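Beta-N-acetylglucosaminidase (Thermotoga maritima, PDB 3WO8) probably hydrolyses terminal non-reducing N-acetyl-D-hexosamine residues from N-acetyl-beta-D-hexosaminides, as a glycoside hydrolase of family 3. Local coordinates at residues E33-K37 and Y38-G42; G96-S99 and P100-Y104; E236-I239 and T240-R244; F267-E270 and E271-L275. All blocks are in the same frame, centred on the assembly; numbering follows the deposited sequence.

Interaction 1: E33-K37 and Y38-G42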
loop_
_atom_site.group_PDB
_atom_site.type_symbol
_atom_site.label_atom_id
_atom_site.label_comp_id
_atom_site.label_asym_id
_atom_site.label_seq_id
_atom_site.Cartn_x
_atom_site.Cartn_y
_atom_site.Cartn_z
ATOM N N GLU B 33 -0.951 -27.878 3.718
ATOM C CA GLU B 33 -1.420 -29.269 3.746
ATOM C C GLU B 33 -2.939 -29.374 3.658
ATOM O O GLU B 33 -3.437 -30.131 2.859
ATOM C CB GLU B 33 -0.844 -30.023 4.945
ATOM C CG GLU B 33 0.635 -30.373 4.748
ATOM C CD GLU B 33 1.360 -30.876 6.015
ATOM O OE1 GLU B 33 2.449 -31.469 5.885
ATOM O OE2 GLU B 33 0.876 -30.682 7.154
ATOM N N ILE B 34 -3.662 -28.586 4.448
ATOM C CA ILE B 34 -5.106 -28.507 4.344
ATOM C C ILE B 34 -5.448 -28.208 2.918
ATOM O O ILE B 34 -6.373 -28.772 2.387
ATOM C CB ILE B 34 -5.697 -27.360 5.193
ATOM C CG1 ILE B 34 -5.541 -27.632 6.682
ATOM C CG2 ILE B 34 -7.185 -27.160 4.913
ATOM C CD1 ILE B 34 -6.536 -28.647 7.215
ATOM N N ILE B 35 -4.727 -27.281 2.295
ATOM C CA ILE B 35 -5.140 -26.779 0.982
ATOM C C ILE B 35 -4.962 -27.851 -0.076
ATOM O O ILE B 35 -5.867 -28.069 -0.893
ATOM C CB ILE B 35 -4.464 -25.421 0.621
ATOM C CG1 ILE B 35 -5.160 -24.287 1.394
ATOM C CG2 ILE B 35 -4.557 -25.110 -0.868
ATOM C CD1 ILE B 35 -4.337 -23.028 1.548
ATOM N N ARG B 36 -3.832 -28.537 -0.055
ATOM C CA ARG B 36 -3.622 -29.630 -1.009
ATOM C C ARG B 36 -4.589 -30.797 -0.749
ATOM O O ARG B 36 -5.126 -31.370 -1.697
ATOM C CB ARG B 36 -2.195 -30.145 -0.950
ATOM C CG ARG B 36 -1.152 -29.068 -1.187
ATOM C CD ARG B 36 0.233 -29.612 -1.494
ATOM N NE ARG B 36 1.123 -29.551 -0.320
ATOM C CZ ARG B 36 2.322 -28.975 -0.295
ATOM N NH1 ARG B 36 2.827 -28.383 -1.374
ATOM N NH2 ARG B 36 3.034 -28.995 0.820
ATOM N N LYS B 37 -4.830 -31.121 0.526
ATOM C CA LYS B 37 -5.633 -32.300 0.881
ATOM C C LYS B 37 -7.079 -32.139 0.473
ATOM O O LYS B 37 -7.572 -32.885 -0.333
ATOM C CB LYS B 37 -5.570 -32.612 2.379
ATOM C CG LYS B 37 -5.959 -34.050 2.705
ATOM C CD LYS B 37 -6.593 -34.173 4.085
ATOM C CE LYS B 37 -6.334 -35.541 4.714
ATOM N NZ LYS B 37 -6.065 -35.427 6.179
ATOM N N TYR B 38 -7.747 -31.155 1.048
ATOM C CA TYR B 38 -9.091 -30.771 0.634
ATOM C C TYR B 38 -8.738 -29.651 -0.299
ATOM O O TYR B 38 -7.615 -29.147 -0.250
ATOM C CB TYR B 38 -9.895 -30.255 1.811
ATOM C CG TYR B 38 -9.692 -31.043 3.093
ATOM C CD1 TYR B 38 -8.688 -30.706 3.988
ATOM C CD2 TYR B 38 -10.498 -32.138 3.407
ATOM C CE1 TYR B 38 -8.495 -31.422 5.161
ATOM C CE2 TYR B 38 -10.308 -32.860 4.581
ATOM C CZ TYR B 38 -9.310 -32.491 5.461
ATOM O OH TYR B 38 -9.107 -33.158 6.650
ATOM N N ARG B 39 -9.617 -29.235 -1.177
ATOM C CA ARG B 39 -9.140 -28.224 -2.125
ATOM C C ARG B 39 -10.111 -27.089 -2.057
ATOM O O ARG B 39 -10.940 -26.892 -2.954
ATOM C CB ARG B 39 -8.941 -28.805 -3.531
ATOM C CG ARG B 39 -7.732 -29.755 -3.622
ATOM C CD ARG B 39 -6.842 -29.539 -4.855
ATOM N NE ARG B 39 -7.640 -29.268 -6.060
ATOM C CZ ARG B 39 -8.241 -30.191 -6.821
ATOM N NH1 ARG B 39 -8.118 -31.474 -6.529
ATOM N NH2 ARG B 39 -8.959 -29.831 -7.895
ATOM N N PRO B 40 -10.043 -26.355 -0.947
ATOM C CA PRO B 40 -11.052 -25.344 -0.710
ATOM C C PRO B 40 -10.931 -24.317 -1.822
ATOM O O PRO B 40 -9.824 -24.072 -2.301
ATOM C CB PRO B 40 -10.694 -24.791 0.664
ATOM C CG PRO B 40 -9.265 -25.143 0.879
ATOM C CD PRO B 40 -8.934 -26.305 0.015
ATOM N N THR B 41 -12.053 -23.789 -2.289
ATOM C CA THR B 41 -12.025 -22.884 -3.430
ATOM C C THR B 41 -11.713 -21.479 -2.902
ATOM O O THR B 41 -10.856 -20.777 -3.444
ATOM C CB THR B 41 -13.333 -22.987 -4.288
ATOM O OG1 THR B 41 -13.091 -23.839 -5.415
ATOM C CG2 THR B 41 -13.803 -21.636 -4.832
ATOM N N GLY B 42 -12.402 -21.108 -1.824
ATOM C CA GLY B 42 -12.323 -19.776 -1.232
ATOM C C GLY B 42 -11.203 -19.613 -0.207
ATOM O O GLY B 42 -11.183 -20.301 0.805
HETATM O O HOH W 1 -6.469 -33.162 8.137
#
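Lys37 sets its CD over one face of the Tyr38 ring. The two side chains run side by side and point the same way. With chi1 at -160° the Lys37 chain leaves CB on the far side from N and runs out beside the neighbouring ring. The contact is a CH-pi one: Lys37 CD sits 3.8 Å from the centroid of the Tyr38 ring, offset from the centre toward the rim. Beyond it the chain bends at its last torsion. A single water then joins the two polar ends, 3.0 Å from Lys37 NZ, whose proton it accepts, and 3.0 Å from Tyr38 OH. Ile34 meets the same ring elsewhere. Its CG2 comes to 4.0 Å from Tyr38 CD1, while its CD1 lies near Tyr38 CE1. The carbonyl oxygen of Ile34 approaches the ring edge, near its plane.

This is the C-terminal end of helix 29-37, where the chain turns toward strand 42-45 of the parallel beta-sheet of the TIM barrel. Tyr38 is the first residue to leave helical geometry, yet its N still donates to Ile34 O at 3.1 Å. Leu292 and Pro293 of helix 292-304 pack on both Ile34 and Tyr38, and the Tyr38 ring also meets that of Tyr296. Were Tyr38 an alanine, the Lys37 chain is likely to lose the face it lies on, and the water the hydroxyl it bridges to. Farther along, Pro40 CG faces Ile35 CG1 at 4.2 Å. The Arg39 chain passes the helix end with its CG 3.6 Å from Arg36 O.

Interaction 2: G96-S99 and P100-Y104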
loop_
_atom_site.group_PDB
_atom_site.type_symbol
_atom_site.label_atom_id
_atom_site.label_comp_id
_atom_site.label_asym_id
_atom_site.label_seq_id
_atom_site.Cartn_x
_atom_site.Cartn_y
_atom_site.Cartn_z
ATOM N N GLY B 96 -21.785 7.978 1.430
ATOM C CA GLY B 96 -23.221 8.102 1.297
ATOM C C GLY B 96 -23.714 9.539 1.189
ATOM O O GLY B 96 -24.810 9.791 0.708
ATOM N N LYS B 97 -22.913 10.490 1.618
ATOM C CA LYS B 97 -23.272 11.876 1.417
ATOM C C LYS B 97 -22.582 12.444 0.171
ATOM O O LYS B 97 -22.483 13.650 -0.001
ATOM C CB LYS B 97 -22.946 12.684 2.664
ATOM C CG LYS B 97 -23.888 12.387 3.816
ATOM C CD LYS B 97 -25.169 13.207 3.742
ATOM C CE LYS B 97 -26.295 12.589 4.583
ATOM N NZ LYS B 97 -27.294 13.597 5.050
ATOM N N ASN B 98 -22.135 11.568 -0.719
ATOM C CA ASN B 98 -21.416 11.980 -1.926
ATOM C C ASN B 98 -22.101 11.445 -3.180
ATOM O O ASN B 98 -22.946 10.564 -3.133
ATOM C CB ASN B 98 -19.963 11.486 -1.890
ATOM C CG ASN B 98 -19.055 12.380 -1.065
ATOM O OD1 ASN B 98 -18.329 13.217 -1.607
ATOM N ND2 ASN B 98 -19.092 12.209 0.250
ATOM N N SER B 99 -21.734 11.980 -4.320
ATOM C CA SER B 99 -22.227 11.408 -5.535
ATOM C C SER B 99 -21.869 9.905 -5.553
ATOM O O SER B 99 -20.760 9.505 -5.187
ATOM C CB SER B 99 -21.643 12.133 -6.750
ATOM O OG SER B 99 -21.787 11.327 -7.912
ATOM N N PRO B 100 -22.820 9.064 -5.961
ATOM C CA PRO B 100 -22.583 7.657 -6.231
ATOM C C PRO B 100 -21.444 7.386 -7.199
ATOM O O PRO B 100 -20.816 6.337 -7.164
ATOM C CB PRO B 100 -23.916 7.212 -6.845
ATOM C CG PRO B 100 -24.932 8.062 -6.159
ATOM C CD PRO B 100 -24.260 9.371 -5.865
ATOM N N ASP B 101 -21.196 8.342 -8.076
ATOM C CA ASP B 101 -20.087 8.262 -8.993
ATOM C C ASP B 101 -18.756 8.096 -8.252
ATOM O O ASP B 101 -17.913 7.298 -8.680
ATOM C CB ASP B 101 -20.104 9.478 -9.933
ATOM C CG ASP B 101 -21.218 9.391 -11.002
ATOM O OD1 ASP B 101 -21.872 8.332 -11.148
ATOM O OD2 ASP B 101 -21.438 10.390 -11.714
ATOM N N VAL B 102 -18.583 8.786 -7.123
ATOM C CA VAL B 102 -17.292 8.722 -6.408
ATOM C C VAL B 102 -17.086 7.322 -5.774
ATOM O O VAL B 102 -15.944 6.814 -5.660
ATOM C CB VAL B 102 -17.083 9.873 -5.379
ATOM C CG1 VAL B 102 -17.394 11.230 -5.981
ATOM C CG2 VAL B 102 -17.931 9.700 -4.159
ATOM N N THR B 103 -18.207 6.713 -5.386
ATOM C CA THR B 103 -18.212 5.399 -4.807
ATOM C C THR B 103 -17.764 4.412 -5.862
ATOM O O THR B 103 -16.897 3.554 -5.603
ATOM C CB THR B 103 -19.609 5.050 -4.264
ATOM O OG1 THR B 103 -19.879 5.830 -3.073
ATOM C CG2 THR B 103 -19.719 3.559 -3.970
ATOM N N TYR B 104 -18.354 4.555 -7.050
ATOM C CA TYR B 104 -17.937 3.799 -8.222
ATOM C C TYR B 104 -16.406 3.951 -8.388
ATOM O O TYR B 104 -15.677 2.972 -8.614
ATOM C CB TYR B 104 -18.677 4.279 -9.497
ATOM C CG TYR B 104 -18.116 3.660 -10.769
ATOM C CD1 TYR B 104 -18.479 2.373 -11.156
ATOM C CD2 TYR B 104 -17.175 4.343 -11.559
ATOM C CE1 TYR B 104 -17.940 1.777 -12.298
ATOM C CE2 TYR B 104 -16.615 3.755 -12.702
ATOM C CZ TYR B 104 -17.004 2.476 -13.073
ATOM O OH TYR B 104 -16.485 1.883 -14.216
#
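Ser99 OG accepts the backbone N-H of Asp101 at 3.0 Å, with an N-H...O angle of 142°. Ser99 holds the N-cap position, and this is its capping bond. The hydroxyl oxygen stands anti to the backbone N of its own residue (chi1 162°), a turn that brings it forward to the first turn of helix 100-117. OG also lies alongside the Asp101 side chain, 3.2 Å from its CB. The Asp101 carboxylate has its partner elsewhere: OD1 forms a salt bridge with Arg156 of helix 147-164.

The main chain adds a second bond. Val102 N donates to Ser99 O, also at 3.0 Å. The donor stands above the carbonyl plane, 56° out of it, so the bond does not follow a lone pair. Pro100 lies between cap and helix and has no N-H to offer.

There is also an apolar touch. Val102 CG2 reaches Asn98 CB at 3.5 Å and also lies near Ser99 O. The amide end of Asn98 turns to other partners. Its ND2 donates to Ala94 O and to Val339 O of the second subunit, and Val339 of that subunit also packs on Val102. The turn between helices 92-96 and 100-117 thus forms part of the dimer contact. Chemically, the serine hydroxyl and carbonyl together take up two N-H groups of the first helical turn, groups that have no preceding helical carbonyl to bond to.

Interaction 3: E236-I239 and T240-R244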
loop_
_atom_site.group_PDB
_atom_site.type_symbol
_atom_site.label_atom_id
_atom_site.label_comp_id
_atom_site.label_asym_id
_atom_site.label_seq_id
_atom_site.Cartn_x
_atom_site.Cartn_y
_atom_site.Cartn_z
ATOM N N GLU B 236 -34.202 -21.952 4.325
ATOM C CA GLU B 236 -34.668 -22.160 2.917
ATOM C C GLU B 236 -35.811 -21.183 2.543
ATOM O O GLU B 236 -35.920 -20.764 1.394
ATOM C CB GLU B 236 -34.970 -23.654 2.557
ATOM C CG GLU B 236 -36.412 -24.160 2.671
ATOM C CD GLU B 236 -37.330 -23.786 1.498
ATOM O OE1 GLU B 236 -37.017 -24.090 0.324
ATOM O OE2 GLU B 236 -38.407 -23.204 1.757
ATOM N N LYS B 237 -36.601 -20.753 3.513
ATOM C CA LYS B 237 -37.529 -19.662 3.264
ATOM C C LYS B 237 -36.874 -18.362 2.846
ATOM O O LYS B 237 -37.525 -17.548 2.209
ATOM C CB LYS B 237 -38.410 -19.376 4.477
ATOM C CG LYS B 237 -39.603 -20.305 4.568
ATOM C CD LYS B 237 -40.484 -20.049 5.780
ATOM C CE LYS B 237 -41.401 -21.249 6.035
ATOM N NZ LYS B 237 -41.813 -21.329 7.458
ATOM N N ILE B 238 -35.616 -18.134 3.215
ATOM C CA ILE B 238 -34.940 -16.873 2.859
ATOM C C ILE B 238 -34.013 -17.106 1.664
ATOM O O ILE B 238 -34.146 -16.501 0.627
ATOM C CB ILE B 238 -34.216 -16.263 4.072
ATOM C CG1 ILE B 238 -35.250 -15.797 5.096
ATOM C CG2 ILE B 238 -33.370 -15.058 3.681
ATOM C CD1 ILE B 238 -34.676 -15.450 6.443
ATOM N N ILE B 239 -33.102 -18.040 1.772
ATOM C CA ILE B 239 -32.192 -18.286 0.658
ATOM C C ILE B 239 -32.907 -18.790 -0.626
ATOM O O ILE B 239 -32.654 -18.277 -1.708
ATOM C CB ILE B 239 -31.069 -19.262 1.067
ATOM C CG1 ILE B 239 -30.225 -18.629 2.192
ATOM C CG2 ILE B 239 -30.229 -19.643 -0.144
ATOM C CD1 ILE B 239 -29.012 -19.441 2.612
ATOM N N THR B 240 -33.778 -19.798 -0.532
ATOM C CA THR B 240 -34.558 -20.198 -1.708
ATOM C C THR B 240 -35.787 -19.310 -1.991
ATOM O O THR B 240 -35.965 -18.818 -3.101
ATOM C CB THR B 240 -34.992 -21.645 -1.647
ATOM O OG1 THR B 240 -33.846 -22.459 -1.865
ATOM C CG2 THR B 240 -35.996 -21.926 -2.765
ATOM N N ASP B 241 -36.632 -19.084 -1.005
ATOM C CA ASP B 241 -37.906 -18.430 -1.315
ATOM C C ASP B 241 -37.759 -16.942 -1.583
ATOM O O ASP B 241 -38.139 -16.483 -2.653
ATOM C CB ASP B 241 -39.008 -18.769 -0.274
ATOM C CG ASP B 241 -39.298 -20.310 -0.190
ATOM O OD1 ASP B 241 -38.992 -21.090 -1.127
ATOM O OD2 ASP B 241 -39.806 -20.750 0.848
ATOM N N VAL B 242 -37.189 -16.186 -0.653
ATOM C CA VAL B 242 -36.988 -14.739 -0.902
ATOM C C VAL B 242 -35.854 -14.382 -1.902
ATOM O O VAL B 242 -35.956 -13.367 -2.606
ATOM C CB VAL B 242 -36.795 -13.946 0.396
ATOM C CG1 VAL B 242 -35.431 -14.223 0.969
ATOM C CG2 VAL B 242 -36.929 -12.452 0.159
ATOM N N LEU B 243 -34.788 -15.183 -1.983
ATOM C CA LEU B 243 -33.618 -14.757 -2.782
ATOM C C LEU B 243 -33.567 -15.415 -4.140
ATOM O O LEU B 243 -33.541 -14.727 -5.167
ATOM C CB LEU B 243 -32.274 -14.950 -2.031
ATOM C CG LEU B 243 -30.951 -14.632 -2.781
ATOM C CD1 LEU B 243 -30.872 -13.176 -3.203
ATOM C CD2 LEU B 243 -29.716 -14.980 -1.984
ATOM N N ARG B 244 -33.527 -16.739 -4.150
ATOM C CA ARG B 244 -33.426 -17.471 -5.419
ATOM C C ARG B 244 -34.657 -17.419 -6.330
ATOM O O ARG B 244 -34.507 -17.510 -7.563
ATOM C CB ARG B 244 -33.130 -18.914 -5.172
ATOM C CG ARG B 244 -31.849 -19.105 -4.420
ATOM C CD ARG B 244 -30.803 -19.644 -5.329
ATOM N NE ARG B 244 -29.595 -19.951 -4.575
ATOM C CZ ARG B 244 -28.377 -19.549 -4.895
ATOM N NH1 ARG B 244 -28.182 -18.795 -5.951
ATOM N NH2 ARG B 244 -27.351 -19.913 -4.147
#
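This is a local contact along helix 236-247, on the outside of the TIM barrel, where a wider pi-type turn replaces the usual spacing. The bonds establish it. Asp241 N donates to Glu236 O at 3.0 Å, nearly along the C=O axis, and Arg244 N reaches Ile239 O at the same length. Between them, Val242 N meets Lys237 O from above its carbonyl plane. All three span five residues. Thr240 N adds only a weak bond to Glu236 O.

On the exposed side two carboxylates come close. Glu236 folds back, with chi1 at 95° and a further bend at chi2. Its OE2 comes to 3.0 Å from Asp241 OD2, and the two carboxylate planes are steeply turned, 75° apart. Asp241 OD2 also lies 3.8 Å from Lys237 CG, but the lysine amine is well beyond contact. Asp241 OD1 has a further acidic neighbour, Glu245. With an asparagine in place of Asp241 one carboxylate is gone, and Glu236 and Glu245 would probably lose the acidic neighbour that their own charges now meet.

Toward the barrel, the side chains of Ile238 and Val242 lie side by side, and both touch Phe173 of strand 167-173. Thr240 OG1 bonds to Ala279 O. The Arg244 guanidinium bonds to Asn282 OD1 and to the carbonyls of Gly280 and Gly251.

The short approach of Glu236 OE2 to Asp241 OD2 would probably be unfavourable if both acids are charged. It may raise the proton affinity of one of them.

Interaction 4: F267-E270 and E271-L275; sequences FSVE and EIVSL
Phe267 packs over the first turns of helix 269-279 through two apolar touches, just before the capping box that Ser268 and Glu271 form at the helix start. Its CB lies 3.8 Å from Ile272 CG1. Its ring comes to Leu275, with CD2 4.0 Å from Leu275 CD1, and the two side chains cross at about a right angle. CG of Phe267 is anti to its own carbonyl carbon (chi1 -64°), which directs the ring toward that leucine. Leu230 and Pro231 also touch Phe267, while Leu234 touches Leu275. The helix belongs to the TIM-barrel domain.

A second apolar row runs along another side of the helix. Val269 CG1 and Val273 CG2 lie side by side, 4.1 Å apart. Helix 292-304 covers this row, with Thr298 on Val269 and Leu299 on Val273.

The polar edge is the cap itself. Ser268 OG accepts weak bonds from the N-H groups of Glu270 and Glu271, the latter 3.4 Å away but nearly straight. In return the Glu271 chain, extended beyond CG, reaches back so that its OE2 accepts from Ser268 N. That bond is modelled very short. Regular helical bonds follow: Ile272 N to Ser268 O at 2.8 Å and Val273 N to Val269 O at 2.8 Å. The carboxylate lies at the N-terminal end of the helix, which would probably favour its negative charge. Glu271 O accepts two donors from about one turn on: Leu275 N at 2.7 Å, and Ser274 OG at 2.9 Å from above the carbonyl plane.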
loop_
_atom_site.group_PDB
_atom_site.type_symbol
_atom_site.label_atom_id
_atom_site.label_comp_id
_atom_site.label_asym_id
_atom_site.label_seq_id
_atom_site.Cartn_x
_atom_site.Cartn_y
_atom_site.Cartn_z
ATOM N N PHE B 267 -26.671 -24.481 16.853
ATOM C CA PHE B 267 -26.814 -25.505 15.831
ATOM C C PHE B 267 -25.515 -26.218 15.817
ATOM O O PHE B 267 -24.508 -25.668 16.248
ATOM C CB PHE B 267 -27.098 -24.890 14.425
ATOM C CG PHE B 267 -28.417 -24.143 14.362
ATOM C CD1 PHE B 267 -28.498 -22.817 14.759
ATOM C CD2 PHE B 267 -29.591 -24.798 14.007
ATOM C CE1 PHE B 267 -29.718 -22.148 14.780
ATOM C CE2 PHE B 267 -30.810 -24.128 14.022
ATOM C CZ PHE B 267 -30.878 -22.799 14.410
ATOM N N SER B 268 -25.540 -27.438 15.313
ATOM C CA SER B 268 -24.377 -28.286 15.296
ATOM C C SER B 268 -23.852 -28.302 13.891
ATOM O O SER B 268 -24.627 -28.120 12.933
ATOM C CB SER B 268 -24.758 -29.728 15.710
ATOM O OG SER B 268 -25.194 -30.564 14.623
ATOM N N VAL B 269 -22.561 -28.596 13.755
ATOM C CA VAL B 269 -21.949 -28.683 12.431
ATOM C C VAL B 269 -22.853 -29.376 11.412
ATOM O O VAL B 269 -23.042 -28.891 10.295
ATOM C CB VAL B 269 -20.601 -29.406 12.477
ATOM C CG1 VAL B 269 -20.019 -29.543 11.078
ATOM C CG2 VAL B 269 -19.621 -28.635 13.360
ATOM N N GLU B 270 -23.434 -30.486 11.834
ATOM C CA GLU B 270 -24.271 -31.347 10.980
ATOM C C GLU B 270 -25.520 -30.618 10.492
ATOM O O GLU B 270 -25.811 -30.608 9.304
ATOM C CB GLU B 270 -24.659 -32.612 11.775
ATOM C CG GLU B 270 -25.079 -33.825 10.959
ATOM C CD GLU B 270 -26.128 -34.677 11.678
ATOM O OE1 GLU B 270 -27.253 -34.165 11.893
ATOM O OE2 GLU B 270 -25.844 -35.853 12.022
ATOM N N GLU B 271 -26.248 -30.023 11.424
ATOM C CA GLU B 271 -27.384 -29.189 11.095
ATOM C C GLU B 271 -26.930 -28.026 10.199
ATOM O O GLU B 271 -27.608 -27.664 9.241
ATOM C CB GLU B 271 -28.034 -28.615 12.375
ATOM C CG GLU B 271 -28.650 -29.619 13.371
ATOM C CD GLU B 271 -28.737 -29.055 14.791
ATOM O OE1 GLU B 271 -29.842 -28.972 15.375
ATOM O OE2 GLU B 271 -27.680 -28.654 15.324
ATOM N N ILE B 272 -25.775 -27.447 10.521
ATOM C CA ILE B 272 -25.269 -26.271 9.833
ATOM C C ILE B 272 -25.032 -26.570 8.357
ATOM O O ILE B 272 -25.638 -25.944 7.495
ATOM C CB ILE B 272 -23.995 -25.756 10.539
ATOM C CG1 ILE B 272 -24.390 -24.929 11.777
ATOM C CG2 ILE B 272 -23.136 -24.909 9.612
ATOM C CD1 ILE B 272 -23.230 -24.437 12.634
ATOM N N VAL B 273 -24.170 -27.538 8.072
ATOM C CA VAL B 273 -23.869 -27.938 6.683
ATOM C C VAL B 273 -25.151 -28.256 5.913
ATOM O O VAL B 273 -25.307 -27.874 4.748
ATOM C CB VAL B 273 -22.959 -29.192 6.627
ATOM C CG1 VAL B 273 -22.615 -29.587 5.200
ATOM C CG2 VAL B 273 -21.660 -28.965 7.388
ATOM N N SER B 274 -26.054 -28.971 6.574
ATOM C CA SER B 274 -27.315 -29.395 5.969
ATOM C C SER B 274 -28.292 -28.249 5.750
ATOM O O SER B 274 -28.795 -28.073 4.665
ATOM C CB SER B 274 -27.993 -30.468 6.830
ATOM O OG SER B 274 -28.807 -29.877 7.842
ATOM N N LEU B 275 -28.584 -27.476 6.773
ATOM C CA LEU B 275 -29.612 -26.480 6.625
ATOM C C LEU B 275 -29.213 -25.494 5.550
ATOM O O LEU B 275 -30.032 -25.101 4.714
ATOM C CB LEU B 275 -29.883 -25.786 7.956
ATOM C CG LEU B 275 -30.378 -26.789 9.006
ATOM C CD1 LEU B 275 -30.525 -26.140 10.366
ATOM C CD2 LEU B 275 -31.682 -27.452 8.580
#

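How the interactions relate
All four contacts lie within the family 3 N-terminal domain, in series along the chain, and none touches another. Interactions 3 and 4 are the closest pair, with centres 18 Å and nearest atoms about 5 Å apart. Ala279, at the end of the helix begun in interaction 4, touches Glu236 and Ile239 and accepts from Thr240. Interactions 1 and 4, with centres 21 Å apart, both pack on helix 292-304. Interaction 2 stands apart, its centre 39 Å from that of interaction 1 across the chain's centre; it alone of the four reaches the second subunit. The dimer architecture is associated with the active site, so interaction 2 may bear on it.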